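Local coordinates for cell division control protein Cdc48 (Mycobacterium smegmatis, PDB 5E7P) that probably binds and hydrolyses ATP as an AAA-family ATPase with two P-loop modules, each of which holds ADP here, at residues Pro295-Leu300 and Arg307-Ala312; Cys530-Val535 and Phe583-Asp588; Glu402-Gly407 and Ala432-Gly437. All coordinates share one frame; numbering follows the deposited sequence.

In the fold
The three contacts follow one another along the chain in the order 1, 3, 2, and none touches another. Contact 1 lies in the first AAA module and joins two consecutive helices away from the nucleotide sites. Contact 3 joins two helices beside the adenine of one ADP. Contact 2 belongs to the second AAA module and brings the P-loop that binds the other ADP up to the Walker B strand. The centres of contacts 1 and 2 are about 39 Å apart. Contacts 1 and 3 come closest, with nearest atoms about 17 Å apart. Contacts 2 and 3, on opposite sides of the chain's centre, are about 22 Å apart at their nearest atoms.

Contact 1 (Pro295-Leu300 and Arg307-Ala312); sequences PEVGAL and RSVTSA
Val297 and Ser308 mark the closest approach of the two backbones, 7.2 Å between their CA atoms. Residues 295-299 and 307-312 are helical and belong to consecutive helices, 294-299 and 302-319, of the first AAA P-loop NTPase fold; Leu300 follows the first helix. The short first helix follows directly on strand 289-293, and the chain then turns into the longer one. At the end of the first helix, Leu300 N still bonds to Val297 O at 3.0 Å.

The contact is small and carried by few side chains. Val297 points at the second helix and puts CG1 4.1 Å from CB of Ser308. This branch lies anti to the backbone N (chi1 -177°). The same methyl meets Val309 CG2 at 4.3 Å. Leu300, just past the helix end, reaches the serine too. Ser308 therefore offers its CB methylene to both apolar neighbours. Its hydroxyl is engaged elsewhere, with OG hydrogen-bonded to Gly213 O. Leu292 of strand 289-293 touches both Val297 and Ser308, so the helix pair rests on the sheet. Val309 also packs on Ile348 of helix 344-356. The contact of Leu300 with the serine is made by one methyl, CD1, 4.2 Å from Ser308 CB.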
loop_
_atom_site.group_PDB
_atom_site.type_symbol
_atom_site.label_atom_id
_atom_site.label_comp_id
_atom_site.label_asym_id
_atom_site.label_seq_id
_atom_site.Cartn_x
_atom_site.Cartn_y
_atom_site.Cartn_z
ATOM N N PRO A 295 11.797 2.559 12.953
ATOM C CA PRO A 295 12.165 3.848 12.357
ATOM C C PRO A 295 12.935 4.766 13.306
ATOM O O PRO A 295 13.903 5.390 12.872
ATOM C CB PRO A 295 10.809 4.469 12.007
ATOM C CG PRO A 295 9.913 3.308 11.812
ATOM C CD PRO A 295 10.353 2.296 12.828
ATOM N N GLU A 296 12.514 4.857 14.564
ATOM C CA GLU A 296 13.206 5.709 15.531
ATOM C C GLU A 296 14.642 5.252 15.768
ATOM O O GLU A 296 15.561 6.072 15.838
ATOM C CB GLU A 296 12.450 5.767 16.860
ATOM C CG GLU A 296 11.288 6.745 16.875
ATOM C CD GLU A 296 10.684 6.911 18.258
ATOM O OE1 GLU A 296 11.351 6.543 19.251
ATOM O OE2 GLU A 296 9.540 7.407 18.352
ATOM N N VAL A 297 14.830 3.942 15.885
ATOM C CA VAL A 297 16.161 3.382 16.078
ATOM C C VAL A 297 16.998 3.516 14.811
ATOM O O VAL A 297 18.169 3.888 14.871
ATOM C CB VAL A 297 16.102 1.906 16.501
ATOM C CG1 VAL A 297 17.503 1.377 16.769
ATOM C CG2 VAL A 297 15.230 1.749 17.732
ATOM N N GLY A 298 16.387 3.224 13.666
ATOM C CA GLY A 298 17.062 3.338 12.384
ATOM C C GLY A 298 17.574 4.737 12.074
ATOM O O GLY A 298 18.516 4.902 11.295
ATOM N N ALA A 299 16.956 5.743 12.687
ATOM C CA ALA A 299 17.328 7.137 12.458
ATOM C C ALA A 299 18.504 7.575 13.327
ATOM O O ALA A 299 19.150 8.583 13.045
ATOM C CB ALA A 299 16.137 8.045 12.697
ATOM N N LEU A 300 18.768 6.820 14.388
ATOM C CA LEU A 300 19.864 7.132 15.301
ATOM C C LEU A 300 21.209 7.052 14.594
ATOM O O LEU A 300 21.345 6.371 13.575
ATOM C CB LEU A 300 19.864 6.169 16.490
ATOM C CG LEU A 300 18.697 6.252 17.470
ATOM C CD1 LEU A 300 18.838 5.182 18.536
ATOM C CD2 LEU A 300 18.631 7.633 18.095
ATOM N N ARG A 307 23.928 0.297 20.055
ATOM C CA ARG A 307 23.776 0.259 21.507
ATOM C C ARG A 307 22.319 0.057 21.905
ATOM O O ARG A 307 22.019 -0.651 22.866
ATOM C CB ARG A 307 24.311 1.543 22.145
ATOM C CG ARG A 307 24.153 1.585 23.659
ATOM C CD ARG A 307 23.850 2.993 24.139
ATOM N NE ARG A 307 22.852 3.647 23.295
ATOM C CZ ARG A 307 21.539 3.452 23.390
ATOM N NH1 ARG A 307 20.713 4.094 22.573
ATOM N NH2 ARG A 307 21.050 2.615 24.296
ATOM N N SER A 308 21.418 0.691 21.162
ATOM C CA SER A 308 19.989 0.592 21.436
ATOM C C SER A 308 19.482 -0.842 21.259
ATOM O O SER A 308 18.731 -1.350 22.092
ATOM C CB SER A 308 19.211 1.555 20.536
ATOM O OG SER A 308 17.863 1.665 20.956
ATOM N N VAL A 309 19.900 -1.481 20.170
ATOM C CA VAL A 309 19.549 -2.872 19.896
ATOM C C VAL A 309 20.158 -3.794 20.949
ATOM O O VAL A 309 19.518 -4.735 21.414
ATOM C CB VAL A 309 20.031 -3.298 18.489
ATOM C CG1 VAL A 309 19.853 -4.795 18.281
ATOM C CG2 VAL A 309 19.292 -2.518 17.418
ATOM N N THR A 310 21.396 -3.500 21.329
ATOM C CA THR A 310 22.122 -4.281 22.326
ATOM C C THR A 310 21.444 -4.196 23.690
ATOM O O THR A 310 21.338 -5.190 24.407
ATOM C CB THR A 310 23.578 -3.786 22.447
ATOM O OG1 THR A 310 24.208 -3.849 21.161
ATOM C CG2 THR A 310 24.370 -4.624 23.455
ATOM N N SER A 311 20.983 -2.999 24.038
ATOM C CA SER A 311 20.307 -2.770 25.307
ATOM C C SER A 311 18.968 -3.500 25.342
ATOM O O SER A 311 18.562 -4.030 26.376
ATOM C CB SER A 311 20.105 -1.270 25.531
ATOM O OG SER A 311 19.314 -1.023 26.680
ATOM N N ALA A 312 18.290 -3.525 24.201
ATOM C CA ALA A 312 16.991 -4.177 24.089
ATOM C C ALA A 312 17.116 -5.695 24.168
ATOM O O ALA A 312 16.270 -6.366 24.758
ATOM C CB ALA A 312 16.308 -3.765 22.798
#

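Contact 2 (Cys530-Val535 and Phe583-Asp588); sequences CGKTFV and FLDEID. With ADP (adenosine-5'-diphosphate), chain D.
Thr533 lays its hydroxyl against the carboxylate of Asp585, the two side chains crossing at about a right angle. This joins the Walker A P-loop to the Walker B strand in the second AAA module. OG1 of Thr533 is 3.3 Å from both OD1 and OD2 of Asp585, and both hydrogen bonds are weak. Lys532 NZ also gives a weak bond to Thr533 OG1, 3.3 Å long. NZ itself stays 4.0 Å from Asp585 OD1, beyond salt-bridge range.

The lysine chain bends at chi3 (-75°) and chi4 (-67°), which turns NZ toward the ADP phosphates. NZ lies 3.5 Å from ADP O2B. The loop grips the alpha-phosphate with backbone N-H groups, including Phe534 N to ADP O2A at 2.7 Å and 150°. The Phe534 CB points away from the strand, and the ring lays one face against the ribose, with C2' 3.8 Å above its centre.

In AAA ATPases the Walker A threonine and Walker B aspartate typically serve a nucleotide-bound magnesium, and the following glutamate helps hydrolysis. Glu586, in that position, forms a salt bridge with Lys551. Asp585 OD2 also bonds a glycerol, probably from the crystallisation liquor. Thr533 OG1 lies at the edge of the Phe583 ring, near its plane, 4.5 Å from CZ.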
loop_
_atom_site.group_PDB
_atom_site.type_symbol
_atom_site.label_atom_id
_atom_site.label_comp_id
_atom_site.label_asym_id
_atom_site.label_seq_id
_atom_site.Cartn_x
_atom_site.Cartn_y
_atom_site.Cartn_z
ATOM N N CYS A 530 -2.115 -4.673 -22.258
ATOM C CA CYS A 530 -3.469 -5.195 -22.416
ATOM C C CYS A 530 -4.105 -5.595 -21.087
ATOM O O CYS A 530 -5.220 -6.117 -21.056
ATOM C CB CYS A 530 -3.481 -6.368 -23.392
ATOM S SG CYS A 530 -3.071 -5.893 -25.076
ATOM N N GLY A 531 -3.387 -5.352 -19.996
ATOM C CA GLY A 531 -3.949 -5.488 -18.663
ATOM C C GLY A 531 -3.762 -6.812 -17.947
ATOM O O GLY A 531 -4.366 -7.032 -16.900
ATOM N N LYS A 532 -2.930 -7.693 -18.498
ATOM C CA LYS A 532 -2.688 -8.992 -17.876
ATOM C C LYS A 532 -2.126 -8.857 -16.461
ATOM O O LYS A 532 -2.411 -9.680 -15.596
ATOM C CB LYS A 532 -1.774 -9.859 -18.743
ATOM C CG LYS A 532 -0.628 -9.107 -19.381
ATOM C CD LYS A 532 0.435 -10.060 -19.889
ATOM C CE LYS A 532 1.261 -10.618 -18.738
ATOM N NZ LYS A 532 2.090 -9.564 -18.074
ATOM N N THR A 533 -1.340 -7.814 -16.222
ATOM C CA THR A 533 -0.850 -7.529 -14.878
ATOM C C THR A 533 -1.838 -6.642 -14.120
ATOM O O THR A 533 -2.113 -6.860 -12.937
ATOM C CB THR A 533 0.548 -6.867 -14.912
ATOM O OG1 THR A 533 1.525 -7.834 -15.320
ATOM C CG2 THR A 533 0.930 -6.331 -13.539
ATOM N N PHE A 534 -2.378 -5.652 -14.822
ATOM C CA PHE A 534 -3.307 -4.689 -14.243
ATOM C C PHE A 534 -4.514 -5.363 -13.589
ATOM O O PHE A 534 -4.910 -5.005 -12.480
ATOM C CB PHE A 534 -3.773 -3.711 -15.326
ATOM C CG PHE A 534 -4.503 -2.513 -14.794
ATOM C CD1 PHE A 534 -3.984 -1.779 -13.743
ATOM C CD2 PHE A 534 -5.696 -2.107 -15.362
ATOM C CE1 PHE A 534 -4.649 -0.669 -13.257
ATOM C CE2 PHE A 534 -6.366 -0.999 -14.882
ATOM C CZ PHE A 534 -5.842 -0.282 -13.824
ATOM N N VAL A 535 -5.090 -6.343 -14.276
ATOM C CA VAL A 535 -6.282 -7.016 -13.776
ATOM C C VAL A 535 -5.994 -7.900 -12.552
ATOM O O VAL A 535 -6.859 -8.082 -11.696
ATOM C CB VAL A 535 -6.990 -7.824 -14.890
ATOM C CG1 VAL A 535 -6.206 -9.084 -15.234
ATOM C CG2 VAL A 535 -8.410 -8.163 -14.475
ATOM N N PHE A 583 1.405 -14.478 -6.687
ATOM C CA PHE A 583 1.531 -13.840 -7.991
ATOM C C PHE A 583 2.989 -13.809 -8.450
ATOM O O PHE A 583 3.809 -13.071 -7.906
ATOM C CB PHE A 583 0.950 -12.423 -7.950
ATOM C CG PHE A 583 0.926 -11.733 -9.286
ATOM C CD1 PHE A 583 0.942 -12.464 -10.466
ATOM C CD2 PHE A 583 0.898 -10.351 -9.363
ATOM C CE1 PHE A 583 0.927 -11.827 -11.697
ATOM C CE2 PHE A 583 0.878 -9.709 -10.590
ATOM C CZ PHE A 583 0.894 -10.448 -11.760
ATOM N N LEU A 584 3.296 -14.621 -9.458
ATOM C CA LEU A 584 4.618 -14.638 -10.072
ATOM C C LEU A 584 4.588 -13.879 -11.395
ATOM O O LEU A 584 4.453 -14.475 -12.465
ATOM C CB LEU A 584 5.078 -16.079 -10.304
ATOM C CG LEU A 584 5.090 -17.001 -9.081
ATOM C CD1 LEU A 584 5.445 -18.428 -9.483
ATOM C CD2 LEU A 584 6.058 -16.491 -8.026
ATOM N N ASP A 585 4.697 -12.557 -11.318
ATOM C CA ASP A 585 4.714 -11.736 -12.520
ATOM C C ASP A 585 6.053 -11.883 -13.226
ATOM O O ASP A 585 7.069 -12.142 -12.583
ATOM C CB ASP A 585 4.446 -10.269 -12.188
ATOM C CG ASP A 585 4.100 -9.451 -13.418
ATOM O OD1 ASP A 585 3.751 -10.058 -14.454
ATOM O OD2 ASP A 585 4.172 -8.207 -13.351
ATOM N N GLU A 586 6.041 -11.713 -14.545
ATOM C CA GLU A 586 7.214 -11.938 -15.385
ATOM C C GLU A 586 7.836 -13.299 -15.081
ATOM O O GLU A 586 9.032 -13.411 -14.808
ATOM C CB GLU A 586 8.236 -10.811 -15.217
ATOM C CG GLU A 586 9.154 -10.636 -16.416
ATOM C CD GLU A 586 10.154 -9.510 -16.229
ATOM O OE1 GLU A 586 10.985 -9.295 -17.140
ATOM O OE2 GLU A 586 10.111 -8.843 -15.172
ATOM N N ILE A 587 6.995 -14.325 -15.126
ATOM C CA ILE A 587 7.377 -15.689 -14.778
ATOM C C ILE A 587 8.440 -16.252 -15.731
ATOM O O ILE A 587 9.140 -17.207 -15.398
ATOM C CB ILE A 587 6.119 -16.610 -14.732
ATOM C CG1 ILE A 587 6.460 -18.017 -14.229
ATOM C CG2 ILE A 587 5.437 -16.659 -16.090
ATOM C CD1 ILE A 587 6.937 -18.059 -12.798
ATOM N N ASP A 588 8.573 -15.648 -16.908
ATOM C CA ASP A 588 9.581 -16.083 -17.873
ATOM C C ASP A 588 11.004 -15.775 -17.401
ATOM O O ASP A 588 11.942 -16.512 -17.707
ATOM C CB ASP A 588 9.331 -15.461 -19.249
ATOM C CG ASP A 588 9.251 -13.946 -19.200
ATOM O OD1 ASP A 588 8.455 -13.412 -18.397
ATOM O OD2 ASP A 588 9.990 -13.292 -19.966
HETATM P PB ADP D . 1.918 -5.535 -19.398
HETATM O O1B ADP D . 2.480 -4.453 -20.289
HETATM O O2B ADP D . 2.974 -6.227 -18.571
HETATM O O3B ADP D . 0.960 -6.476 -20.094
HETATM P PA ADP D . -0.518 -4.378 -18.422
HETATM O O1A ADP D . -1.053 -4.938 -19.718
HETATM O O2A ADP D . -1.160 -4.753 -17.115
HETATM O O3A ADP D . 1.057 -4.711 -18.304
HETATM O "O5'" ADP D . -0.594 -2.773 -18.522
HETATM C "C5'" ADP D . -0.284 -1.945 -17.404
HETATM C "C4'" ADP D . -0.937 -0.580 -17.601
HETATM O "O4'" ADP D . -1.809 -0.592 -18.737
HETATM C "C3'" ADP D . -1.782 -0.190 -16.400
HETATM O "O3'" ADP D . -1.096 0.761 -15.583
HETATM C "C2'" ADP D . -3.047 0.415 -16.975
HETATM O "O2'" ADP D . -3.051 1.834 -16.780
HETATM C "C1'" ADP D . -3.031 0.102 -18.463
HETATM N N9 ADP D . -4.180 -0.787 -18.755
HETATM C C8 ADP D . -4.089 -2.050 -19.214
HETATM N N7 ADP D . -5.316 -2.605 -19.377
HETATM C C5 ADP D . -6.225 -1.683 -19.017
HETATM C C6 ADP D . -7.703 -1.620 -18.950
HETATM N N6 ADP D . -8.460 -2.683 -19.311
HETATM N N1 ADP D . -8.265 -0.470 -18.516
HETATM C C2 ADP D . -7.513 0.585 -18.153
HETATM N N3 ADP D . -6.167 0.601 -18.189
HETATM C C4 ADP D . -5.474 -0.486 -18.606
#

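Contact 3 (Glu402-Gly407 and Ala432-Gly437); sequences EMLLRG and AVVREG. With ADP (adenosine-5'-diphosphate), chain C.
This is an apolar contact between the end of helix 394-404 and the first half of helix 427-448, beside the adenine of a bound ADP. The setting is consistent with the helical lid that follows the nucleotide-binding core in AAA proteins. Leu404 and Val434 lie nearest in the backbone, 7.5 Å between CA atoms. Val434 points at the other segment and divides its two methyls between two leucines. CG1, anti to the backbone N (chi1 171°), meets Leu405 CD2 at 3.7 Å. CG2 lies 4.3 Å from Leu404 CB.

Leu405 is the first residue to leave the helical conformation. Its CB does not point straight at Val434, but the side chain reaches across, and CD2 makes the touch. Leu413 and Leu415 also pack on Leu405. On the other helix, Val169 of helix 160-169 touches Val434.

Leu404 has two roles. Its CB packs on the valine, while CD2 reaches the adenine and lies 3.4 Å from ADP C2. Met403, one residue earlier, brings SD up to the amino nitrogen N6 of the same base. Met403 CG sits over one face of the Arg406 guanidinium, toward its rim, and Arg406 NH2 forms a salt bridge with Asp230.

Between the two helices the contact is purely apolar, so it rests on methyl-to-methyl and methyl-to-methylene fit. Leu404 touches both Val434 and the adenine, so one side chain borders the helix contact and the pocket.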
loop_
_atom_site.group_PDB
_atom_site.type_symbol
_atom_site.label_atom_id
_atom_site.label_comp_id
_atom_site.label_asym_id
_atom_site.label_seq_id
_atom_site.Cartn_x
_atom_site.Cartn_y
_atom_site.Cartn_z
ATOM N N GLU A 402 -17.296 -0.563 13.269
ATOM C CA GLU A 402 -18.049 -0.747 14.506
ATOM C C GLU A 402 -17.121 -0.763 15.718
ATOM O O GLU A 402 -17.434 -0.184 16.757
ATOM C CB GLU A 402 -18.885 -2.028 14.442
ATOM C CG GLU A 402 -20.119 -1.896 13.564
ATOM C CD GLU A 402 -20.727 -3.229 13.186
ATOM O OE1 GLU A 402 -20.303 -4.262 13.749
ATOM O OE2 GLU A 402 -21.628 -3.242 12.319
ATOM N N MET A 403 -15.975 -1.414 15.571
ATOM C CA MET A 403 -14.959 -1.433 16.617
ATOM C C MET A 403 -14.408 -0.031 16.894
ATOM O O MET A 403 -14.224 0.362 18.049
ATOM C CB MET A 403 -13.823 -2.372 16.216
ATOM C CG MET A 403 -12.746 -2.529 17.269
ATOM S SD MET A 403 -11.439 -3.656 16.749
ATOM C CE MET A 403 -12.387 -5.100 16.273
ATOM N N LEU A 404 -14.151 0.720 15.824
ATOM C CA LEU A 404 -13.619 2.076 15.936
ATOM C C LEU A 404 -14.631 3.051 16.536
ATOM O O LEU A 404 -14.266 4.133 16.996
ATOM C CB LEU A 404 -13.160 2.588 14.565
ATOM C CG LEU A 404 -11.893 1.962 13.982
ATOM C CD1 LEU A 404 -11.788 2.236 12.492
ATOM C CD2 LEU A 404 -10.668 2.486 14.709
ATOM N N LEU A 405 -15.902 2.667 16.531
ATOM C CA LEU A 405 -16.963 3.572 16.958
ATOM C C LEU A 405 -17.569 3.215 18.315
ATOM O O LEU A 405 -18.602 3.760 18.698
ATOM C CB LEU A 405 -18.048 3.656 15.882
ATOM C CG LEU A 405 -17.590 4.400 14.627
ATOM C CD1 LEU A 405 -18.449 4.047 13.425
ATOM C CD2 LEU A 405 -17.607 5.902 14.880
ATOM N N ARG A 406 -16.922 2.307 19.038
ATOM C CA ARG A 406 -17.363 1.959 20.384
ATOM C C ARG A 406 -17.208 3.160 21.307
ATOM O O ARG A 406 -16.150 3.788 21.349
ATOM C CB ARG A 406 -16.560 0.780 20.934
ATOM C CG ARG A 406 -16.823 -0.540 20.238
ATOM C CD ARG A 406 -15.886 -1.613 20.758
ATOM N NE ARG A 406 -16.002 -2.858 20.007
ATOM C CZ ARG A 406 -15.058 -3.792 19.964
ATOM N NH1 ARG A 406 -13.920 -3.619 20.626
ATOM N NH2 ARG A 406 -15.246 -4.895 19.253
ATOM N N GLY A 407 -18.267 3.482 22.040
ATOM C CA GLY A 407 -18.243 4.608 22.954
ATOM C C GLY A 407 -18.241 5.940 22.231
ATOM O O GLY A 407 -17.950 6.978 22.825
ATOM N N ALA A 432 -8.761 7.093 10.421
ATOM C CA ALA A 432 -8.663 8.473 9.955
ATOM C C ALA A 432 -10.008 8.966 9.429
ATOM O O ALA A 432 -10.372 10.127 9.612
ATOM C CB ALA A 432 -7.596 8.598 8.884
ATOM N N VAL A 433 -10.744 8.074 8.772
ATOM C CA VAL A 433 -12.090 8.387 8.304
ATOM C C VAL A 433 -12.984 8.775 9.476
ATOM O O VAL A 433 -13.722 9.758 9.408
ATOM C CB VAL A 433 -12.714 7.195 7.541
ATOM C CG1 VAL A 433 -14.214 7.382 7.376
ATOM C CG2 VAL A 433 -12.040 7.020 6.184
ATOM N N VAL A 434 -12.894 8.010 10.559
ATOM C CA VAL A 434 -13.704 8.256 11.746
ATOM C C VAL A 434 -13.294 9.542 12.469
ATOM O O VAL A 434 -14.150 10.299 12.931
ATOM C CB VAL A 434 -13.669 7.051 12.712
ATOM C CG1 VAL A 434 -14.327 7.395 14.036
ATOM C CG2 VAL A 434 -14.353 5.847 12.077
ATOM N N ARG A 435 -11.990 9.793 12.554
ATOM C CA ARG A 435 -11.498 11.023 13.172
ATOM C C ARG A 435 -12.003 12.249 12.422
ATOM O O ARG A 435 -12.401 13.242 13.035
ATOM C CB ARG A 435 -9.967 11.043 13.242
ATOM C CG ARG A 435 -9.370 9.985 14.158
ATOM C CD ARG A 435 -7.948 10.333 14.574
ATOM N NE ARG A 435 -7.076 10.560 13.427
ATOM C CZ ARG A 435 -6.431 9.596 12.777
ATOM N NH1 ARG A 435 -6.565 8.334 13.160
ATOM N NH2 ARG A 435 -5.656 9.896 11.743
ATOM N N GLU A 436 -11.988 12.167 11.094
ATOM C CA GLU A 436 -12.499 13.240 10.252
ATOM C C GLU A 436 -14.001 13.396 10.458
ATOM O O GLU A 436 -14.519 14.511 10.490
ATOM C CB GLU A 436 -12.192 12.963 8.778
ATOM C CG GLU A 436 -12.778 13.981 7.813
ATOM C CD GLU A 436 -12.170 15.364 7.970
ATOM O OE1 GLU A 436 -10.984 15.453 8.354
ATOM O OE2 GLU A 436 -12.881 16.361 7.707
ATOM N N GLY A 437 -14.691 12.270 10.605
ATOM C CA GLY A 437 -16.120 12.276 10.851
ATOM C C GLY A 437 -16.455 12.976 12.152
ATOM O O GLY A 437 -17.499 13.618 12.273
HETATM P PB ADP C . 0.849 -1.760 10.612
HETATM O O1B ADP C . 1.450 -0.731 9.694
HETATM O O2B ADP C . 1.714 -2.113 11.792
HETATM O O3B ADP C . 0.249 -2.953 9.918
HETATM P PA ADP C . -0.605 -0.799 12.836
HETATM O O1A ADP C . 0.356 0.258 13.316
HETATM O O2A ADP C . -0.595 -2.157 13.492
HETATM O O3A ADP C . -0.388 -0.947 11.246
HETATM O "O5'" ADP C . -2.073 -0.167 12.910
HETATM C "C5'" ADP C . -2.434 0.812 11.945
HETATM C "C4'" ADP C . -3.063 1.967 12.708
HETATM O "O4'" ADP C . -4.428 1.658 12.974
HETATM C "C3'" ADP C . -2.361 2.170 14.041
HETATM O "O3'" ADP C . -1.964 3.540 14.180
HETATM C "C2'" ADP C . -3.382 1.815 15.102
HETATM O "O2'" ADP C . -3.415 2.831 16.108
HETATM C "C1'" ADP C . -4.710 1.749 14.370
HETATM N N9 ADP C . -5.495 0.555 14.764
HETATM C C8 ADP C . -5.248 -0.715 14.390
HETATM N N7 ADP C . -6.169 -1.561 14.920
HETATM C C5 ADP C . -7.031 -0.821 15.643
HETATM C C6 ADP C . -8.239 -1.072 16.465
HETATM N N6 ADP C . -8.726 -2.325 16.626
HETATM N N1 ADP C . -8.838 -0.012 17.056
HETATM C C2 ADP C . -8.367 1.239 16.910
HETATM N N3 ADP C . -7.281 1.538 16.176
HETATM C C4 ADP C . -6.581 0.572 15.534
#